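Local coordinates for probable leucine/isoleucine/valine-binding protein (Rhodopirellula baltica, PDB 4KV7) that probably binds branched-chain amino acids or related small ligands in the manner of periplasmic binding proteins, though its function is not established, at residues Phe162-Ser167 with Gly194-Asn199; Gln16-Gly21 with Pro55-Lys60; Gly266-Gln271 with Leu373-Leu378. The protein carries 1 engineered substitution. All coordinates share one frame; numbering follows the deposited sequence.

Contact 1 (Phe162-Ser167 with Gly194-Asn199); sequences FTQNDS and GRYRRN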
ATOM      1  N   PHE A 162      11.403  -4.702  12.944  1.00  8.95           N
ATOM      2  CA  PHE A 162      12.267  -3.613  12.490  1.00  8.98           C
ATOM      3  C   PHE A 162      11.343  -2.610  11.839  1.00  9.03           C
ATOM      4  O   PHE A 162      10.739  -2.913  10.806  1.00  9.10           O
ATOM      5  CB  PHE A 162      13.286  -4.115  11.475  1.00  9.91           C
ATOM      6  CG  PHE A 162      14.143  -3.024  10.907  1.00 10.33           C
ATOM      7  CD1 PHE A 162      15.142  -2.434  11.668  1.00 12.04           C
ATOM      8  CD2 PHE A 162      13.936  -2.568   9.608  1.00 10.94           C
ATOM      9  CE1 PHE A 162      15.921  -1.411  11.136  1.00 13.53           C
ATOM     10  CE2 PHE A 162      14.705  -1.554   9.077  1.00 11.70           C
ATOM     11  CZ  PHE A 162      15.700  -0.977   9.844  1.00 13.55           C
ATOM     12  N   THR A 163      11.171  -1.446  12.464  1.00  8.64           N
ATOM     13  CA  THR A 163      10.115  -0.545  12.011  1.00  8.36           C
ATOM     14  C   THR A 163      10.542   0.907  11.936  1.00  8.70           C
ATOM     15  O   THR A 163      11.424   1.361  12.659  1.00  9.97           O
ATOM     16  CB  THR A 163       8.830  -0.617  12.893  1.00  9.75           C
ATOM     17  OG1 THR A 163       8.991   0.167  14.074  1.00 11.49           O
ATOM     18  CG2 THR A 163       8.466  -2.051  13.260  1.00 10.31           C
ATOM     19  N   GLN A 164       9.854   1.645  11.082  1.00  8.47           N
ATOM     20  CA  GLN A 164      10.078   3.071  10.940  1.00  8.42           C
ATOM     21  C   GLN A 164       9.613   3.770  12.210  1.00  8.18           C
ATOM     22  O   GLN A 164       8.565   3.421  12.769  1.00  9.52           O
ATOM     23  CB  GLN A 164       9.289   3.561   9.737  1.00  8.44           C
ATOM     24  CG  GLN A 164       9.666   4.927   9.227  1.00  8.74           C
ATOM     25  CD  GLN A 164       9.098   5.116   7.853  1.00  8.00           C
ATOM     26  OE1 GLN A 164       9.602   4.531   6.892  1.00  9.29           O
ATOM     27  NE2 GLN A 164       8.006   5.872   7.747  1.00  9.28           N
ATOM     28  N   ASN A 165      10.387   4.733  12.688  1.00  9.46           N
ATOM     29  CA  ASN A 165      10.138   5.334  13.989  1.00 10.78           C
ATOM     30  C   ASN A 165       9.130   6.473  13.903  1.00 10.46           C
ATOM     31  O   ASN A 165       9.464   7.636  14.124  1.00 10.99           O
ATOM     32  CB  ASN A 165      11.453   5.802  14.607  1.00 11.19           C
ATOM     33  CG  ASN A 165      11.417   5.802  16.113  1.00 11.55           C
ATOM     34  OD1 ASN A 165      10.442   5.369  16.726  1.00 12.67           O
ATOM     35  ND2 ASN A 165      12.494   6.281  16.726  1.00 14.58           N
ATOM     36  N   ASP A 166       7.895   6.115  13.564  1.00 10.39           N
ATOM     37  CA  ASP A 166       6.811   7.071  13.375  1.00  9.49           C
ATOM     38  C   ASP A 166       5.495   6.316  13.396  1.00  9.95           C
ATOM     39  O   ASP A 166       5.452   5.138  13.782  1.00  9.88           O
ATOM     40  CB  ASP A 166       6.978   7.894  12.076  1.00 10.49           C
ATOM     41  CG  ASP A 166       6.924   7.051  10.811  1.00  9.74           C
ATOM     42  OD1 ASP A 166       6.547   5.862  10.875  1.00 10.01           O
ATOM     43  OD2 ASP A 166       7.234   7.605   9.727  1.00 11.15           O
ATOM     44  N   SER A 167       4.424   6.980  12.973  1.00  9.05           N
ATOM     45  CA  SER A 167       3.102   6.365  13.032  1.00  9.25           C
ATOM     46  C   SER A 167       2.944   5.136  12.132  1.00  8.68           C
ATOM     47  O   SER A 167       2.097   4.276  12.404  1.00  9.53           O
ATOM     48  CB  SER A 167       2.027   7.388  12.701  1.00 10.89           C
ATOM     49  OG  SER A 167       2.288   8.007  11.452  1.00 10.78           O
ATOM     50  N   GLY A 194      13.652  -2.950  16.767  1.00 11.51           N
ATOM     51  CA  GLY A 194      14.634  -1.999  16.273  1.00 11.60           C
ATOM     52  C   GLY A 194      13.949  -0.980  15.390  1.00 11.30           C
ATOM     53  O   GLY A 194      13.028  -1.336  14.655  1.00 11.38           O
ATOM     54  N   ARG A 195      14.388   0.280  15.462  1.00 10.86           N
ATOM     55  CA  ARG A 195      13.740   1.355  14.705  1.00 10.82           C
ATOM     56  C   ARG A 195      14.728   2.129  13.846  1.00 10.68           C
ATOM     57  O   ARG A 195      15.928   2.111  14.099  1.00 12.84           O
ATOM     58  CB  ARG A 195      13.044   2.392  15.604  1.00 13.83           C
ATOM     59  CG  ARG A 195      12.497   1.993  16.945  1.00 19.01           C
ATOM     60  CD  ARG A 195      11.132   1.358  16.909  1.00 16.79           C
ATOM     61  NE  ARG A 195      10.062   1.878  16.042  1.00 12.86           N
ATOM     62  CZ  ARG A 195       8.938   2.435  16.496  1.00 12.38           C
ATOM     63  NH1 ARG A 195       8.764   2.653  17.793  1.00 14.65           N
ATOM     64  NH2 ARG A 195       7.965   2.763  15.654  1.00 12.40           N
ATOM     65  N   TYR A 196      14.207   2.834  12.851  1.00 10.09           N
ATOM     66  CA  TYR A 196      15.013   3.757  12.064  1.00  9.66           C
ATOM     67  C   TYR A 196      14.169   4.978  11.714  1.00  9.42           C
ATOM     68  O   TYR A 196      12.947   4.896  11.641  1.00  9.87           O
ATOM     69  CB  TYR A 196      15.524   3.081  10.780  1.00 11.57           C
ATOM     70  CG  TYR A 196      14.426   2.902   9.768  1.00 10.37           C
ATOM     71  CD1 TYR A 196      13.627   1.769   9.774  1.00 10.31           C
ATOM     72  CD2 TYR A 196      14.161   3.890   8.825  1.00 10.76           C
ATOM     73  CE1 TYR A 196      12.590   1.618   8.869  1.00 10.18           C
ATOM     74  CE2 TYR A 196      13.118   3.760   7.925  1.00  9.78           C
ATOM     75  CZ  TYR A 196      12.335   2.617   7.947  1.00  8.97           C
ATOM     76  OH  TYR A 196      11.311   2.480   7.034  1.00 10.01           O
ATOM     77  N   ARG A 197      14.823   6.098  11.450  1.00 10.03           N
ATOM     78  CA  ARG A 197      14.109   7.333  11.152  1.00 10.50           C
ATOM     79  C   ARG A 197      13.663   7.387   9.689  1.00  9.28           C
ATOM     80  O   ARG A 197      14.453   7.096   8.774  1.00 10.20           O
ATOM     81  CB  ARG A 197      14.986   8.549  11.487  1.00 12.20           C
ATOM     82  CG  ARG A 197      14.309   9.879  11.177  1.00 15.07           C
ATOM     83  CD  ARG A 197      14.946  11.067  11.893  1.00 14.19           C
ATOM     84  NE  ARG A 197      16.259  11.442  11.379  1.00 14.66           N
ATOM     85  CZ  ARG A 197      16.458  12.220  10.321  1.00 14.64           C
ATOM     86  NH1 ARG A 197      15.426  12.672   9.627  1.00 16.36           N
ATOM     87  NH2 ARG A 197      17.694  12.528   9.947  1.00 17.57           N
ATOM     88  N   ARG A 198      12.402   7.762   9.472  1.00  9.62           N
ATOM     89  CA  ARG A 198      11.825   7.871   8.132  1.00  9.68           C
ATOM     90  C   ARG A 198      12.712   8.640   7.161  1.00  9.66           C
ATOM     91  O   ARG A 198      13.236   9.709   7.475  1.00 10.08           O
ATOM     92  CB  ARG A 198      10.457   8.547   8.195  1.00  9.99           C
ATOM     93  CG  ARG A 198       9.784   8.662   6.829  1.00  9.95           C
ATOM     94  CD  ARG A 198       8.403   9.327   6.910  1.00 11.55           C
ATOM     95  NE  ARG A 198       8.490  10.726   7.310  1.00 11.82           N
ATOM     96  CZ  ARG A 198       8.175  11.210   8.510  1.00 11.89           C
ATOM     97  NH1 ARG A 198       7.736  10.419   9.482  1.00 11.81           N
ATOM     98  NH2 ARG A 198       8.312  12.506   8.743  1.00 13.01           N
ATOM     99  N   ASN A 199      12.856   8.065   5.972  1.00 10.27           N
ATOM    100  CA  ASN A 199      13.602   8.659   4.868  1.00 10.31           C
ATOM    101  C   ASN A 199      15.096   8.784   5.120  1.00  9.71           C
ATOM    102  O   ASN A 199      15.781   9.511   4.425  1.00 10.88           O
ATOM    103  CB  ASN A 199      12.958   9.964   4.384  1.00 12.16           C
ATOM    104  CG  ASN A 199      11.666   9.713   3.625  1.00 13.23           C
ATOM    105  OD1 ASN A 199      11.519   8.683   2.967  1.00 13.30           O
ATOM    106  ND2 ASN A 199      10.720  10.638   3.730  1.00 14.59           N
TER
HETATM  107  O   HOH W   1      11.523   5.664   5.319  1.00 12.12           O
HETATM  108  O   HOH W   2      10.704   8.597  11.666  1.00 15.27           O
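Strands 159-164 and 193-196, the two strands of a beta-alpha-beta unit connected through helix 167-183, run parallel here, with Thr163 beside Arg195 and Gln164 beside Tyr196. The backbone bonds Thr163 N to Gly194 O (2.9 Å), Tyr196 N to Thr163 O and Asn165 N to Tyr196 O join them. Tyr196 has its CG between the backbone N and the carbonyl carbon (chi1 73°), which brings the ring across to the neighbouring strand: Gln164 CA lies over one face, 3.9 Å from the ring centroid. The Phe162 ring is nearly parallel to it but slid aside, Phe162 CZ approaching Tyr196 CD1 at 3.4 Å. The phenol makes a weak bond to Gln164 OE1 and also meets Thr225 N. In periplasmic binding proteins of this fold the C-terminal ends of such strands border the cleft between the lobes; here a formic acid molecule, probably from the crystallisation liquor, lies about 5 Å from the Gln164 side chain. An acid suits position 166 because two donors converge on Asp166 OD2: Gln164 NE2 on the syn side (2.7 Å) and Arg198 NH1 (2.9 Å) at the anti lone pair, its guanidinium 12° from the carboxylate plane. Arg198 also forms a salt bridge with Glu69. On the Thr163 face, Arg195 NH2 donates to Gln164 O (3.0 Å) and pairs with Asp170, while Asn165 OD1 sits over the guanidinium centre, 3.3 Å from Arg195 CZ.

Contact 2 (Gln16-Gly21 with Pro55-Lys60); sequences QLLKFG and PSKTLK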
ATOM      1  N   GLN A  16     -16.790  16.827 -19.971  1.00 27.35           N
ATOM      2  CA  GLN A  16     -16.595  17.355 -18.632  1.00 28.67           C
ATOM      3  C   GLN A  16     -15.270  16.870 -18.079  1.00 22.28           C
ATOM      4  O   GLN A  16     -14.985  15.669 -18.075  1.00 23.20           O
ATOM      5  CB  GLN A  16     -17.724  16.942 -17.686  1.00 29.73           C
ATOM      6  CG  GLN A  16     -17.582  17.552 -16.290  1.00 34.90           C
ATOM      7  CD  GLN A  16     -18.449  16.876 -15.243  1.00 35.66           C
ATOM      8  OE1 GLN A  16     -19.131  15.893 -15.525  1.00 35.58           O
ATOM      9  NE2 GLN A  16     -18.415  17.396 -14.019  1.00 41.28           N
ATOM     10  N   LEU A  17     -14.460  17.809 -17.609  1.00 23.90           N
ATOM     11  CA  LEU A  17     -13.187  17.485 -16.992  1.00 21.37           C
ATOM     12  C   LEU A  17     -13.413  16.980 -15.567  1.00 20.22           C
ATOM     13  O   LEU A  17     -14.033  17.665 -14.750  1.00 23.64           O
ATOM     14  CB  LEU A  17     -12.292  18.724 -16.979  1.00 21.94           C
ATOM     15  CG  LEU A  17     -10.882  18.505 -16.435  1.00 21.62           C
ATOM     16  CD1 LEU A  17     -10.105  17.567 -17.348  1.00 23.61           C
ATOM     17  CD2 LEU A  17     -10.155  19.831 -16.262  1.00 27.11           C
ATOM     18  N   LEU A  18     -12.933  15.773 -15.283  1.00 17.64           N
ATOM     19  CA  LEU A  18     -13.017  15.200 -13.941  1.00 16.43           C
ATOM     20  C   LEU A  18     -11.627  15.178 -13.325  1.00 15.91           C
ATOM     21  O   LEU A  18     -10.797  14.352 -13.691  1.00 15.75           O
ATOM     22  CB  LEU A  18     -13.599  13.785 -13.994  1.00 17.88           C
ATOM     23  CG  LEU A  18     -14.950  13.625 -14.691  1.00 19.30           C
ATOM     24  CD1 LEU A  18     -15.383  12.163 -14.676  1.00 20.66           C
ATOM     25  CD2 LEU A  18     -16.012  14.509 -14.042  1.00 23.22           C
ATOM     26  N   LYS A  19     -11.380  16.097 -12.395  1.00 15.56           N
ATOM     27  CA  LYS A  19     -10.069  16.233 -11.766  1.00 15.25           C
ATOM     28  C   LYS A  19      -9.959  15.444 -10.473  1.00 14.08           C
ATOM     29  O   LYS A  19     -10.766  15.612  -9.557  1.00 15.32           O
ATOM     30  CB  LYS A  19      -9.770  17.710 -11.487  1.00 15.92           C
ATOM     31  CG  LYS A  19      -9.541  18.558 -12.734  1.00 19.46           C
ATOM     32  CD  LYS A  19      -9.313  20.032 -12.403  1.00 20.46           C
ATOM     33  CE  LYS A  19     -10.558  20.664 -11.829  1.00 23.85           C
ATOM     34  NZ  LYS A  19     -10.379  22.132 -11.571  1.00 26.68           N
ATOM     35  N   PHE A  20      -8.948  14.592 -10.412  1.00 13.49           N
ATOM     36  CA  PHE A  20      -8.628  13.859  -9.198  1.00 11.72           C
ATOM     37  C   PHE A  20      -7.253  14.281  -8.710  1.00 13.68           C
ATOM     38  O   PHE A  20      -6.376  14.591  -9.515  1.00 15.55           O
ATOM     39  CB  PHE A  20      -8.709  12.360  -9.471  1.00 14.25           C
ATOM     40  CG  PHE A  20     -10.096  11.920  -9.799  1.00 12.80           C
ATOM     41  CD1 PHE A  20     -11.039  11.794  -8.790  1.00 14.12           C
ATOM     42  CD2 PHE A  20     -10.495  11.734 -11.112  1.00 13.61           C
ATOM     43  CE1 PHE A  20     -12.336  11.435  -9.073  1.00 14.43           C
ATOM     44  CE2 PHE A  20     -11.800  11.374 -11.407  1.00 16.78           C
ATOM     45  CZ  PHE A  20     -12.725  11.228 -10.386  1.00 15.71           C
ATOM     46  N   GLY A  21      -7.064  14.319  -7.396  1.00 11.78           N
ATOM     47  CA  GLY A  21      -5.796  14.755  -6.844  1.00 11.95           C
ATOM     48  C   GLY A  21      -5.029  13.643  -6.162  1.00 11.00           C
ATOM     49  O   GLY A  21      -5.591  12.611  -5.798  1.00 11.22           O
ATOM     50  N   PRO A  55     -18.105   8.099 -21.445  1.00 23.49           N
ATOM     51  CA  PRO A  55     -18.325   8.942 -22.623  1.00 24.23           C
ATOM     52  C   PRO A  55     -18.474  10.413 -22.239  1.00 26.24           C
ATOM     53  O   PRO A  55     -19.111  10.719 -21.231  1.00 24.98           O
ATOM     54  CB  PRO A  55     -19.636   8.393 -23.207  1.00 24.03           C
ATOM     55  CG  PRO A  55     -19.720   6.989 -22.697  1.00 29.73           C
ATOM     56  CD  PRO A  55     -19.126   7.043 -21.323  1.00 27.49           C
ATOM     57  N   SER A  56     -17.850  11.292 -23.016  1.00 24.85           N
ATOM     58  CA  SER A  56     -17.903  12.737 -22.788  0.59 27.97           C
ATOM     59  C   SER A  56     -17.371  13.178 -21.425  1.00 26.54           C
ATOM     60  O   SER A  56     -17.782  14.216 -20.895  1.00 26.07           O
ATOM     61  CB  SER A  56     -19.318  13.274 -23.014  0.59 30.41           C
ATOM     62  OG  SER A  56     -19.733  13.023 -24.343  0.59 28.61           O
ATOM     63  N   LYS A  57     -16.453  12.391 -20.866  1.00 22.13           N
ATOM     64  CA  LYS A  57     -15.747  12.763 -19.641  1.00 21.28           C
ATOM     65  C   LYS A  57     -14.260  12.690 -19.919  1.00 22.93           C
ATOM     66  O   LYS A  57     -13.801  11.810 -20.651  1.00 23.43           O
ATOM     67  CB  LYS A  57     -16.078  11.815 -18.481  1.00 22.13           C
ATOM     68  CG  LYS A  57     -17.549  11.742 -18.116  1.00 27.52           C
ATOM     69  CD  LYS A  57     -18.125  13.096 -17.737  1.00 26.67           C
ATOM     70  CE  LYS A  57     -19.601  12.960 -17.375  1.00 31.92           C
ATOM     71  NZ  LYS A  57     -20.295  14.271 -17.249  1.00 33.38           N
ATOM     72  N   THR A  58     -13.507  13.611 -19.333  1.00 20.02           N
ATOM     73  CA  THR A  58     -12.051  13.573 -19.415  1.00 18.84           C
ATOM     74  C   THR A  58     -11.459  13.429 -18.023  1.00 17.91           C
ATOM     75  O   THR A  58     -11.670  14.285 -17.162  1.00 19.66           O
ATOM     76  CB  THR A  58     -11.496  14.846 -20.069  1.00 20.76           C
ATOM     77  OG1 THR A  58     -12.032  14.977 -21.393  1.00 27.40           O
ATOM     78  CG2 THR A  58      -9.976  14.789 -20.134  1.00 23.01           C
ATOM     79  N   LEU A  59     -10.723  12.347 -17.804  1.00 17.21           N
ATOM     80  CA  LEU A  59     -10.082  12.111 -16.524  1.00 15.20           C
ATOM     81  C   LEU A  59      -8.758  12.847 -16.473  1.00 17.34           C
ATOM     82  O   LEU A  59      -8.006  12.847 -17.447  1.00 22.87           O
ATOM     83  CB  LEU A  59      -9.841  10.620 -16.340  1.00 16.77           C
ATOM     84  CG  LEU A  59     -11.091   9.752 -16.231  1.00 16.14           C
ATOM     85  CD1 LEU A  59     -10.737   8.288 -16.439  1.00 17.47           C
ATOM     86  CD2 LEU A  59     -11.768   9.956 -14.881  1.00 19.90           C
ATOM     87  N   LYS A  60      -8.472  13.474 -15.339  1.00 15.94           N
ATOM     88  CA  LYS A  60      -7.194  14.148 -15.155  1.00 14.67           C
ATOM     89  C   LYS A  60      -6.727  13.907 -13.738  1.00 13.44           C
ATOM     90  O   LYS A  60      -7.504  14.053 -12.790  1.00 17.65           O
ATOM     91  CB  LYS A  60      -7.329  15.652 -15.397  1.00 16.90           C
ATOM     92  CG  LYS A  60      -6.014  16.417 -15.238  1.00 19.60           C
ATOM     93  CD  LYS A  60      -6.204  17.917 -15.463  1.00 21.28           C
ATOM     94  CE  LYS A  60      -4.889  18.672 -15.305  1.00 27.23           C
ATOM     95  NZ  LYS A  60      -3.940  18.366 -16.415  1.00 32.92           N
TER
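Gln16 and Lys57 lie side by side on neighbouring parallel strands, and their side chains slant across one another until their polar ends meet. The Gln16 chain is extended, whereas Lys57 bends at its second torsion (chi2 -58°), which swings its amine toward Gln16. Lys57 NZ thereby reaches Gln16 OE1 at 2.6 Å, lying in the plane of the amide carbonyl. Both residues suit a partly exposed strand start, where a long aliphatic stem can lie on the sheet while its polar end stays near solvent. The Lys57 stem also serves the next residue on this face, Leu18, whose CD1 packs 3.9 Å from Lys57 CB. Further along, Leu59 presents a methyl to the rim of an aromatic ring: Leu59 CD2 lies near the ring plane of Phe20, 3.8 Å from Phe20 CE2. Strands 16-24 and 57-65 are the first two of the chain, joined through helix 31-50 as a beta-alpha-beta unit of the N-terminal part of the periplasmic-binding fold. Phe45 and Ala48 of that helix cover Leu59, while Val317 and Leu313 of helix 301-319 pack on Leu18 and Phe20, which explains the apolar residues here. The other face is more open. There Leu17 has its CG anti to the backbone N (chi1 -176°), and its CD1 touches both Thr58 CG2 and Lys60 CB, each at 3.9 Å; Lys60 contributes its aliphatic base while its chain leads away. Lys19, on that face too, finds its polar partner in His84 O. Beneath the side chains the backbone bonds alternate between the strands, among them Leu18 N to Thr58 O (2.7 Å) and Phe20 N to Lys60 O (2.8 Å), both nearly straight.

Contact 3 (Gly266-Gln271 with Leu373-Leu378); sequences GIVATQ and LAWEEL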
ATOM      1  N   GLY A 266      14.540 -15.703  -0.520  1.00 16.31           N
ATOM      2  CA  GLY A 266      14.056 -16.276   0.721  1.00 17.29           C
ATOM      3  C   GLY A 266      13.203 -15.334   1.553  1.00 16.15           C
ATOM      4  O   GLY A 266      12.537 -15.772   2.490  1.00 16.26           O
ATOM      5  N   ILE A 267      13.213 -14.048   1.219  1.00 13.89           N
ATOM      6  CA  ILE A 267      12.374 -13.086   1.926  1.00 13.12           C
ATOM      7  C   ILE A 267      10.906 -13.327   1.593  1.00 12.08           C
ATOM      8  O   ILE A 267      10.556 -13.590   0.441  1.00 13.18           O
ATOM      9  CB  ILE A 267      12.756 -11.642   1.555  1.00 14.25           C
ATOM     10  CG1 ILE A 267      14.168 -11.331   2.053  1.00 17.16           C
ATOM     11  CG2 ILE A 267      11.773 -10.649   2.146  1.00 14.48           C
ATOM     12  CD1 ILE A 267      14.658  -9.970   1.624  1.00 21.46           C
ATOM     13  N   VAL A 268      10.044 -13.249   2.605  1.00 11.00           N
ATOM     14  CA  VAL A 268       8.601 -13.348   2.403  1.00 11.57           C
ATOM     15  C   VAL A 268       8.021 -11.949   2.520  1.00 11.72           C
ATOM     16  O   VAL A 268       8.423 -11.182   3.392  1.00 13.13           O
ATOM     17  CB  VAL A 268       7.960 -14.286   3.443  1.00 12.94           C
ATOM     18  CG1 VAL A 268       6.446 -14.217   3.397  1.00 13.99           C
ATOM     19  CG2 VAL A 268       8.439 -15.721   3.223  1.00 14.14           C
ATOM     20  N   ALA A 269       7.113 -11.593   1.624  1.00 10.44           N
ATOM     21  CA  ALA A 269       6.511 -10.264   1.648  1.00 10.60           C
ATOM     22  C   ALA A 269       5.010 -10.387   1.441  1.00 10.57           C
ATOM     23  O   ALA A 269       4.558 -10.979   0.453  1.00 11.80           O
ATOM     24  CB  ALA A 269       7.136  -9.357   0.569  1.00 11.51           C
ATOM     25  N   THR A 270       4.230  -9.825   2.361  1.00  8.93           N
ATOM     26  CA  THR A 270       2.788  -9.878   2.229  1.00  9.73           C
ATOM     27  C   THR A 270       2.299  -8.759   1.318  1.00  9.12           C
ATOM     28  O   THR A 270       2.698  -7.601   1.476  1.00 10.01           O
ATOM     29  CB  THR A 270       2.078  -9.804   3.588  1.00  8.53           C
ATOM     30  OG1 THR A 270       2.639  -8.750   4.374  1.00  9.59           O
ATOM     31  CG2 THR A 270       2.243 -11.102   4.348  1.00 11.01           C
ATOM     32  N   GLN A 271       1.424  -9.106   0.381  1.00  8.74           N
ATOM     33  CA  GLN A 271       0.836  -8.142  -0.536  1.00  8.58           C
ATOM     34  C   GLN A 271      -0.656  -7.986  -0.305  1.00  8.44           C
ATOM     35  O   GLN A 271      -1.320  -8.889   0.218  1.00  9.29           O
ATOM     36  CB  GLN A 271       1.091  -8.564  -1.985  1.00  8.91           C
ATOM     37  CG  GLN A 271       2.554  -8.867  -2.307  1.00  9.84           C
ATOM     38  CD  GLN A 271       3.484  -7.738  -1.922  1.00  8.52           C
ATOM     39  OE1 GLN A 271       3.240  -6.581  -2.250  1.00  9.18           O
ATOM     40  NE2 GLN A 271       4.557  -8.065  -1.221  1.00  9.28           N
ATOM     41  N   LEU A 373       2.974 -17.608  -2.274  1.00 16.27           N
ATOM     42  CA  LEU A 373       3.381 -18.542  -1.234  1.00 17.89           C
ATOM     43  C   LEU A 373       2.166 -18.986  -0.434  1.00 17.99           C
ATOM     44  O   LEU A 373       1.373 -18.155   0.004  1.00 18.63           O
ATOM     45  CB  LEU A 373       4.391 -17.876  -0.296  1.00 16.73           C
ATOM     46  CG  LEU A 373       4.815 -18.643   0.958  1.00 17.87           C
ATOM     47  CD1 LEU A 373       5.639 -19.877   0.612  1.00 22.93           C
ATOM     48  CD2 LEU A 373       5.580 -17.736   1.907  1.00 21.86           C
ATOM     49  N   ALA A 374       2.011 -20.292  -0.260  1.00 19.12           N
ATOM     50  CA  ALA A 374       1.030 -20.808   0.686  1.00 20.48           C
ATOM     51  C   ALA A 374       1.693 -20.804   2.057  1.00 19.07           C
ATOM     52  O   ALA A 374       2.837 -21.240   2.192  1.00 20.05           O
ATOM     53  CB  ALA A 374       0.597 -22.213   0.296  1.00 22.70           C
ATOM     54  N   TRP A 375       0.995 -20.297   3.071  1.00 17.72           N
ATOM     55  CA  TRP A 375       1.593 -20.171   4.402  1.00 18.30           C
ATOM     56  C   TRP A 375       2.095 -21.498   4.983  1.00 19.63           C
ATOM     57  O   TRP A 375       3.018 -21.513   5.798  1.00 20.79           O
ATOM     58  CB  TRP A 375       0.620 -19.533   5.388  1.00 17.39           C
ATOM     59  CG  TRP A 375       0.419 -18.041   5.262  1.00 15.95           C
ATOM     60  CD1 TRP A 375      -0.765 -17.400   5.049  1.00 16.85           C
ATOM     61  CD2 TRP A 375       1.413 -17.012   5.392  1.00 13.90           C
ATOM     62  NE1 TRP A 375      -0.573 -16.040   5.028  1.00 14.85           N
ATOM     63  CE2 TRP A 375       0.755 -15.776   5.235  1.00 14.09           C
ATOM     64  CE3 TRP A 375       2.795 -17.017   5.613  1.00 13.30           C
ATOM     65  CZ2 TRP A 375       1.426 -14.558   5.308  1.00 13.41           C
ATOM     66  CZ3 TRP A 375       3.461 -15.807   5.683  1.00 13.02           C
ATOM     67  CH2 TRP A 375       2.775 -14.594   5.529  1.00 12.95           C
ATOM     68  N   GLU A 376       1.499 -22.610   4.572  1.00 20.20           N
ATOM     69  CA  GLU A 376       1.936 -23.905   5.085  1.00 23.44           C
ATOM     70  C   GLU A 376       3.304 -24.300   4.525  1.00 23.82           C
ATOM     71  O   GLU A 376       3.902 -25.279   4.962  1.00 26.82           O
ATOM     72  CB  GLU A 376       0.892 -24.984   4.801  1.00 29.01           C
ATOM     73  CG  GLU A 376       0.680 -25.273   3.335  1.00 32.84           C
ATOM     74  CD  GLU A 376      -0.640 -25.973   3.075  1.00 38.86           C
ATOM     75  N   GLU A 377       3.800 -23.531   3.560  1.00 23.33           N
ATOM     76  CA  GLU A 377       5.124 -23.778   3.012  1.00 23.69           C
ATOM     77  C   GLU A 377       6.158 -22.806   3.561  1.00 22.78           C
ATOM     78  O   GLU A 377       7.321 -22.846   3.167  1.00 22.81           O
ATOM     79  CB  GLU A 377       5.103 -23.720   1.483  1.00 27.01           C
ATOM     80  CG  GLU A 377       4.125 -24.694   0.828  1.00 33.36           C
ATOM     81  CD  GLU A 377       4.417 -26.149   1.147  1.00 38.28           C
ATOM     82  OE1 GLU A 377       3.508 -26.986   0.963  1.00 42.83           O
ATOM     83  OE2 GLU A 377       5.550 -26.466   1.572  1.00 41.59           O
ATOM     84  N   LEU A 378       5.734 -21.936   4.472  1.00 20.35           N
ATOM     85  CA  LEU A 378       6.657 -21.003   5.110  1.00 19.71           C
ATOM     86  C   LEU A 378       7.780 -21.770   5.796  1.00 22.42           C
ATOM     87  O   LEU A 378       7.529 -22.750   6.496  1.00 22.05           O
ATOM     88  CB  LEU A 378       5.918 -20.117   6.118  1.00 18.91           C
ATOM     89  CG  LEU A 378       6.751 -19.070   6.860  1.00 17.32           C
ATOM     90  CD1 LEU A 378       7.284 -17.993   5.925  1.00 18.66           C
ATOM     91  CD2 LEU A 378       5.931 -18.445   7.990  1.00 19.44           C
TER
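Val268 reaches from its strand to three side chains of the chain's C-terminal stretch, and both its methyls meet Leu373 CD2, Val268 CG2 at 3.7 Å and Val268 CG1 at 3.9 Å. CG2 also touches Leu378 CD1 at 3.7 Å, and CG1 stands beside Trp375, 4.1 Å from Trp375 CZ3. With its CG1 anti to the backbone N (chi1 170°), Val268 offers both methyls to this apolar cluster, and a beta-branched residue suits such a strand position. Two residues on, Thr270 uses its methyl: CG2 lies at the edge of the indole, near its plane, 3.7 Å from Trp375 CZ2. The same side chain keeps its polar end satisfied, since Thr270 OG1 is hydrogen-bonded to Glu141, so threonine can serve an apolar neighbour and a carboxylate at once. Trp375 opens a short 3-10 turn, 375-377. Glu377 N bonds to Ala374 O at 2.8 Å and Leu378 N to Trp375 O at 3.1 Å, and the turn brings Trp375 and Leu378 round to the side on which Leu373 already faces strand 268-271. The small residues Ala144 and Ala148 of helix 138-151 give the indole room to lie against that helix, and Ala148 meets Leu378 as well. Strand 268-271 itself runs between strands 244-247 and 361-365 of the mixed sheet, with Ala269 turned away from the C-terminal segment to pack on helix 253-260.

In the fold
Contacts 1 and 3 both reach the same mixed sheet, contact 1 at one edge, pairing outermost strand 193-196 with 159-164, and contact 3 at the interior strand 268-271; their centres are 23 Å apart. Contact 2 belongs to the sheet of the other lobe, its centre about 40 Å from that of contact 3 and across the chain's centre from both others. Contacts 1 and 2 each pair the strands of a beta-alpha-beta unit through backbone bonds, but contact 1, partly buried, adds charged and amide networks at strand ends, whereas contact 2 is a surface pairing with a face polar at Gln16-Lys57 and apolar further along. Buried contact 3 joins its segments by side-chain packing alone.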